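Local atomic coordinates of DnaJ homolog dnj-2 (Caenorhabditis elegans, PDB entry 2QSA), a protein that probably acts as a membrane-bound Hsp40-type co-chaperone of the DNAJC25 family, its J domain, the part crystallised here, stimulating the ATPase of an Hsp70 partner. Residues E59-F62 against R63-T67; Y95-Y98 against Y99-R102. All coordinates share one frame; numbering follows the deposited sequence. Where two conformers were deposited one is given.

Contact 1: E59-F62 against R63-T67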
loop_
_atom_site.group_PDB
_atom_site.type_symbol
_atom_site.label_atom_id
_atom_site.label_comp_id
_atom_site.label_asym_id
_atom_site.label_seq_id
_atom_site.Cartn_x
_atom_site.Cartn_y
_atom_site.Cartn_z
ATOM N N GLU A 59 -6.907 -13.594 0.692
ATOM C CA GLU A 59 -7.615 -12.330 1.035
ATOM C C GLU A 59 -6.761 -11.408 1.902
ATOM O O GLU A 59 -6.726 -10.185 1.688
ATOM C CB GLU A 59 -8.973 -12.597 1.704
ATOM C CG GLU A 59 -9.934 -13.180 0.729
ATOM C CD GLU A 59 -11.275 -13.567 1.326
ATOM O OE1 GLU A 59 -11.731 -12.877 2.268
ATOM O OE2 GLU A 59 -11.863 -14.564 0.828
ATOM N N GLU A 60 -6.069 -12.014 2.855
ATOM C CA GLU A 60 -5.155 -11.298 3.748
ATOM C C GLU A 60 -4.127 -10.537 2.919
ATOM O O GLU A 60 -3.906 -9.345 3.125
ATOM C CB GLU A 60 -4.406 -12.277 4.658
ATOM C CG GLU A 60 -5.097 -12.645 5.947
ATOM C CD GLU A 60 -4.356 -13.752 6.716
ATOM O OE1 GLU A 60 -3.092 -13.726 6.802
ATOM O OE2 GLU A 60 -5.046 -14.652 7.243
ATOM N N ARG A 61 -3.508 -11.215 1.960
ATOM C CA ARG A 61 -2.479 -10.505 1.182
ATOM C C ARG A 61 -3.124 -9.491 0.208
ATOM O O ARG A 61 -2.617 -8.362 -0.009
ATOM C CB ARG A 61 -1.630 -11.498 0.406
ATOM C CG ARG A 61 -0.448 -10.880 -0.339
ATOM C CD ARG A 61 0.490 -10.131 0.668
ATOM N NE ARG A 61 1.604 -9.459 0.006
ATOM C CZ ARG A 61 2.290 -8.479 0.611
ATOM N NH1 ARG A 61 1.920 -8.141 1.878
ATOM N NH2 ARG A 61 3.308 -7.837 0.024
ATOM N N PHE A 62 -4.223 -9.921 -0.390
ATOM C CA PHE A 62 -4.964 -9.064 -1.325
ATOM C C PHE A 62 -5.271 -7.698 -0.692
ATOM O O PHE A 62 -5.152 -6.639 -1.368
ATOM C CB PHE A 62 -6.261 -9.759 -1.756
ATOM C CG PHE A 62 -6.968 -9.058 -2.906
ATOM C CD1 PHE A 62 -6.815 -9.519 -4.196
ATOM C CD2 PHE A 62 -7.747 -7.920 -2.686
ATOM C CE1 PHE A 62 -7.488 -8.879 -5.298
ATOM C CE2 PHE A 62 -8.415 -7.258 -3.753
ATOM C CZ PHE A 62 -8.280 -7.756 -5.065
ATOM N N ARG A 63 -5.667 -7.712 0.592
ATOM C CA ARG A 63 -5.921 -6.464 1.318
ATOM C C ARG A 63 -4.730 -5.513 1.298
ATOM O O ARG A 63 -4.898 -4.310 1.143
ATOM C CB ARG A 63 -6.358 -6.750 2.769
ATOM C CG ARG A 63 -7.824 -7.209 2.855
ATOM C CD ARG A 63 -8.326 -7.173 4.308
ATOM N NE ARG A 63 -7.783 -8.262 5.140
ATOM C CZ ARG A 63 -8.319 -9.486 5.227
ATOM N NH1 ARG A 63 -9.389 -9.801 4.512
ATOM N NH2 ARG A 63 -7.760 -10.413 6.002
ATOM N N VAL A 64 -3.530 -6.055 1.470
ATOM C CA VAL A 64 -2.342 -5.177 1.416
ATOM C C VAL A 64 -2.128 -4.594 0.009
ATOM O O VAL A 64 -1.773 -3.402 -0.138
ATOM C CB VAL A 64 -1.089 -5.919 1.925
ATOM C CG1 VAL A 64 0.073 -4.918 2.047
ATOM C CG2 VAL A 64 -1.427 -6.585 3.308
ATOM N N ILE A 65 -2.243 -5.456 -1.015
ATOM C CA ILE A 65 -2.118 -5.035 -2.406
ATOM C C ILE A 65 -3.088 -3.868 -2.676
ATOM O O ILE A 65 -2.692 -2.840 -3.231
ATOM C CB ILE A 65 -2.359 -6.220 -3.363
ATOM C CG1 ILE A 65 -1.186 -7.213 -3.203
ATOM C CG2 ILE A 65 -2.509 -5.729 -4.787
ATOM C CD1 ILE A 65 -1.590 -8.672 -3.406
ATOM N N ALA A 66 -4.340 -4.023 -2.249
ATOM C CA ALA A 66 -5.375 -3.002 -2.502
ATOM C C ALA A 66 -5.032 -1.723 -1.722
ATOM O O ALA A 66 -5.204 -0.617 -2.269
ATOM C CB ALA A 66 -6.712 -3.538 -2.105
ATOM N N THR A 67 -4.588 -1.839 -0.464
ATOM C CA THR A 67 -4.176 -0.657 0.313
ATOM C C THR A 67 -3.033 0.096 -0.396
ATOM O O THR A 67 -3.069 1.332 -0.477
ATOM C CB THR A 67 -3.741 -1.063 1.699
ATOM O OG1 THR A 67 -4.903 -1.519 2.396
ATOM C CG2 THR A 67 -3.186 0.109 2.459
HETATM O O HOH W 1 -10.429 -12.265 4.825
#
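Arg63 folds back along its own helix and lies over the preceding turn, against Glu59 and Glu60. Its CB is about equally far from Glu59 O and Glu60 O, and CG comes 3.4 Å from Glu59 O. CG stands beside the backbone N (chi1 -77°), and a bend at chi3 (-74°) then lays the guanidinium flat over that backbone. NE and CZ pass above it, CZ 3.9 Å from Glu60 CA, and the same face of the group looks down on Glu59 O. That oxygen already accepts the backbone N-H of Arg63 at 2.9 Å, N to O. At the tip the two nitrogens part company: NH2 rests 3.6 Å from Glu60 CA, while NH1 donates to a water 2.7 Å away, in the guanidinium plane. This water in turn donates a hydrogen bond to Glu59 OE1. With NH1 and OE1 4.5 Å apart, the charges are bridged by water and form no direct salt bridge.

Round the helix, Arg61 NH1 lies 3.7 Å from Val64 CG1 while forming a salt bridge with Glu15, and the Arg61 and Ile65 side chains cross at about a right angle, for one of the two Ile65 conformers. Phe62 and Ile65 turn to helix 30-43, both touching Tyr37, with Ala41 and Leu40 beside them. This is the helical hairpin of a J domain: Glu59 reaches Pro46 of the His-Pro-Asp loop, and Arg61 and Val64 pack on Val20 of the short helix 17-20.

Contact 2: Y95-Y98 against Y99-R102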
loop_
_atom_site.group_PDB
_atom_site.type_symbol
_atom_site.label_atom_id
_atom_site.label_comp_id
_atom_site.label_asym_id
_atom_site.label_seq_id
_atom_site.Cartn_x
_atom_site.Cartn_y
_atom_site.Cartn_z
ATOM N N TYR A 95 0.009 10.974 11.244
ATOM C CA TYR A 95 -1.233 10.332 11.656
ATOM C C TYR A 95 -2.451 11.175 11.300
ATOM O O TYR A 95 -3.451 10.643 10.803
ATOM C CB TYR A 95 -1.224 10.078 13.164
ATOM C CG TYR A 95 -0.525 8.800 13.606
ATOM C CD1 TYR A 95 0.831 8.593 13.359
ATOM C CD2 TYR A 95 -1.221 7.830 14.325
ATOM C CE1 TYR A 95 1.476 7.411 13.796
ATOM C CE2 TYR A 95 -0.580 6.651 14.772
ATOM C CZ TYR A 95 0.774 6.473 14.509
ATOM O OH TYR A 95 1.431 5.318 14.928
ATOM N N TYR A 96 -2.391 12.477 11.603
ATOM C CA TYR A 96 -3.481 13.397 11.295
ATOM C C TYR A 96 -3.819 13.371 9.779
ATOM O O TYR A 96 -4.999 13.249 9.380
ATOM C CB TYR A 96 -3.066 14.821 11.720
ATOM C CG TYR A 96 -4.086 15.867 11.355
ATOM C CD1 TYR A 96 -5.248 16.019 12.103
ATOM C CD2 TYR A 96 -3.912 16.657 10.237
ATOM C CE1 TYR A 96 -6.207 16.949 11.770
ATOM C CE2 TYR A 96 -4.895 17.591 9.863
ATOM C CZ TYR A 96 -6.033 17.720 10.644
ATOM O OH TYR A 96 -7.012 18.633 10.307
ATOM N N GLN A 97 -2.795 13.478 8.929
ATOM C CA GLN A 97 -3.055 13.510 7.478
ATOM C C GLN A 97 -3.679 12.196 7.006
ATOM O O GLN A 97 -4.563 12.214 6.160
ATOM C CB GLN A 97 -1.797 13.780 6.663
ATOM C CG GLN A 97 -1.094 15.154 6.956
ATOM C CD GLN A 97 -2.004 16.364 6.820
ATOM O OE1 GLN A 97 -2.912 16.404 5.985
ATOM N NE2 GLN A 97 -1.743 17.376 7.647
ATOM N N TYR A 98 -3.204 11.078 7.554
ATOM C CA TYR A 98 -3.757 9.757 7.198
ATOM C C TYR A 98 -5.246 9.691 7.574
ATOM O O TYR A 98 -6.129 9.399 6.738
ATOM C CB TYR A 98 -2.977 8.660 7.911
ATOM C CG TYR A 98 -3.524 7.258 7.685
ATOM C CD1 TYR A 98 -3.292 6.588 6.484
ATOM C CD2 TYR A 98 -4.239 6.600 8.674
ATOM C CE1 TYR A 98 -3.726 5.326 6.274
ATOM C CE2 TYR A 98 -4.734 5.307 8.457
ATOM C CZ TYR A 98 -4.455 4.683 7.255
ATOM O OH TYR A 98 -4.933 3.418 7.024
ATOM N N TYR A 99 -5.537 9.973 8.840
ATOM C CA TYR A 99 -6.930 9.898 9.290
ATOM C C TYR A 99 -7.858 10.972 8.710
ATOM O O TYR A 99 -9.033 10.667 8.395
ATOM C CB TYR A 99 -6.995 9.771 10.822
ATOM C CG TYR A 99 -6.495 8.434 11.322
ATOM C CD1 TYR A 99 -7.194 7.242 11.045
ATOM C CD2 TYR A 99 -5.323 8.333 12.049
ATOM C CE1 TYR A 99 -6.720 5.977 11.504
ATOM C CE2 TYR A 99 -4.843 7.090 12.511
ATOM C CZ TYR A 99 -5.555 5.916 12.242
ATOM O OH TYR A 99 -5.061 4.714 12.718
ATOM N N ARG A 100 -7.357 12.193 8.503
ATOM C CA ARG A 100 -8.145 13.292 7.899
ATOM C C ARG A 100 -8.680 12.928 6.511
ATOM O O ARG A 100 -9.824 13.234 6.145
ATOM C CB ARG A 100 -7.294 14.554 7.730
ATOM C CG ARG A 100 -8.111 15.802 7.349
ATOM C CD ARG A 100 -7.266 16.935 6.778
ATOM N NE ARG A 100 -6.670 16.541 5.505
ATOM C CZ ARG A 100 -7.279 16.602 4.312
ATOM N NH1 ARG A 100 -8.525 17.068 4.172
ATOM N NH2 ARG A 100 -6.625 16.200 3.240
ATOM N N LEU A 101 -7.817 12.312 5.717
ATOM C CA LEU A 101 -8.176 11.987 4.355
ATOM C C LEU A 101 -9.262 10.946 4.340
ATOM O O LEU A 101 -10.152 10.983 3.482
ATOM C CB LEU A 101 -6.968 11.477 3.584
ATOM C CG LEU A 101 -6.505 12.386 2.471
ATOM C CD1 LEU A 101 -5.603 11.566 1.568
ATOM C CD2 LEU A 101 -7.706 12.922 1.676
ATOM N N ARG A 102 -9.196 10.028 5.297
ATOM C CA ARG A 102 -10.161 8.930 5.388
ATOM C C ARG A 102 -11.469 9.333 6.049
ATOM O O ARG A 102 -12.479 9.448 5.348
ATOM C CB ARG A 102 -9.537 7.725 6.074
ATOM C CG ARG A 102 -8.305 7.243 5.302
ATOM C CD ARG A 102 -7.428 6.362 6.163
ATOM N NE ARG A 102 -8.078 5.089 6.445
ATOM C CZ ARG A 102 -8.166 4.090 5.569
ATOM N NH1 ARG A 102 -7.637 4.200 4.345
ATOM N NH2 ARG A 102 -8.782 2.968 5.918
HETATM O O HOH W 2 -4.660 14.760 4.738
#
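Tyr98 and Tyr99, neighbours in sequence, form a T-shaped pair: the CD2-CE2 edge of Tyr98 is directed at the face of Tyr99, with CD2 above the ring centre. The planes are 81° apart and the centroids 4.9 Å. Tyr95, one turn earlier, runs alongside Tyr99 in the same direction, and its CD2 approaches Tyr99 CE2 to 4.1 Å.

A CH-pi contact follows at the last modelled residue. Arg102 bends at chi3 (69°) and sets its CD over one face of the Tyr98 ring, 3.7 Å from the centroid. Its guanidinium continues almost parallel to that ring but is displaced outward, centred over Tyr98 OH. On another side of the helix there is ordinary packing of an arginine chain on a ring, Arg100 and Tyr96 crossing at a slant: Arg100 CD lies 3.9 Å from Tyr96 CE2, and its CB sits over the face of the Tyr96 ring.

The polar links centre on a water that accepts from Arg100 NE (2.8 Å) and gives both its hydrogens to Gln97, one to the backbone O and one to the side-chain OE1 (2.7 Å). It joins the two side chains, which run side by side. Backbone bonds slacken toward the end: Arg100 N to Tyr96 O is 2.7 Å, Arg102 N to Tyr98 O a weak 3.4 Å.

Helix 91-101 lies against helix 75-86, where Gln97 touches Asn80, as does Leu101 in one of its two conformers, and Arg100 NH2 forms a salt bridge with Glu76. Tyr95 and Tyr98 turn to the N-terminal segment, packing on Leu10, and Tyr98 meets Tyr11 edge-to-face.

How the contacts relate
Each contact is packing one turn apart within its own helix: 59-67 in the middle of helix 52-73, and 95-102 at the end of the modelled chain. Their centres are 20 Å apart and their nearest atoms about 6 Å, so they do not touch. Two pieces of the chain connect them. Helix 75-86 follows helix 52-73 and packs against contact 2 through Glu76 and Asn80, while the N-terminal segment meets contact 2 through Leu10 and Tyr11 and contact 1 through Glu15, with the Cys12-Cys17 disulfide tying that segment together. Contact 1 adjoins the His-Pro-Asp loop, through which J domains generally engage Hsp70; contact 2 joins helix 91-101 to the N-terminal segment and helix 75-86.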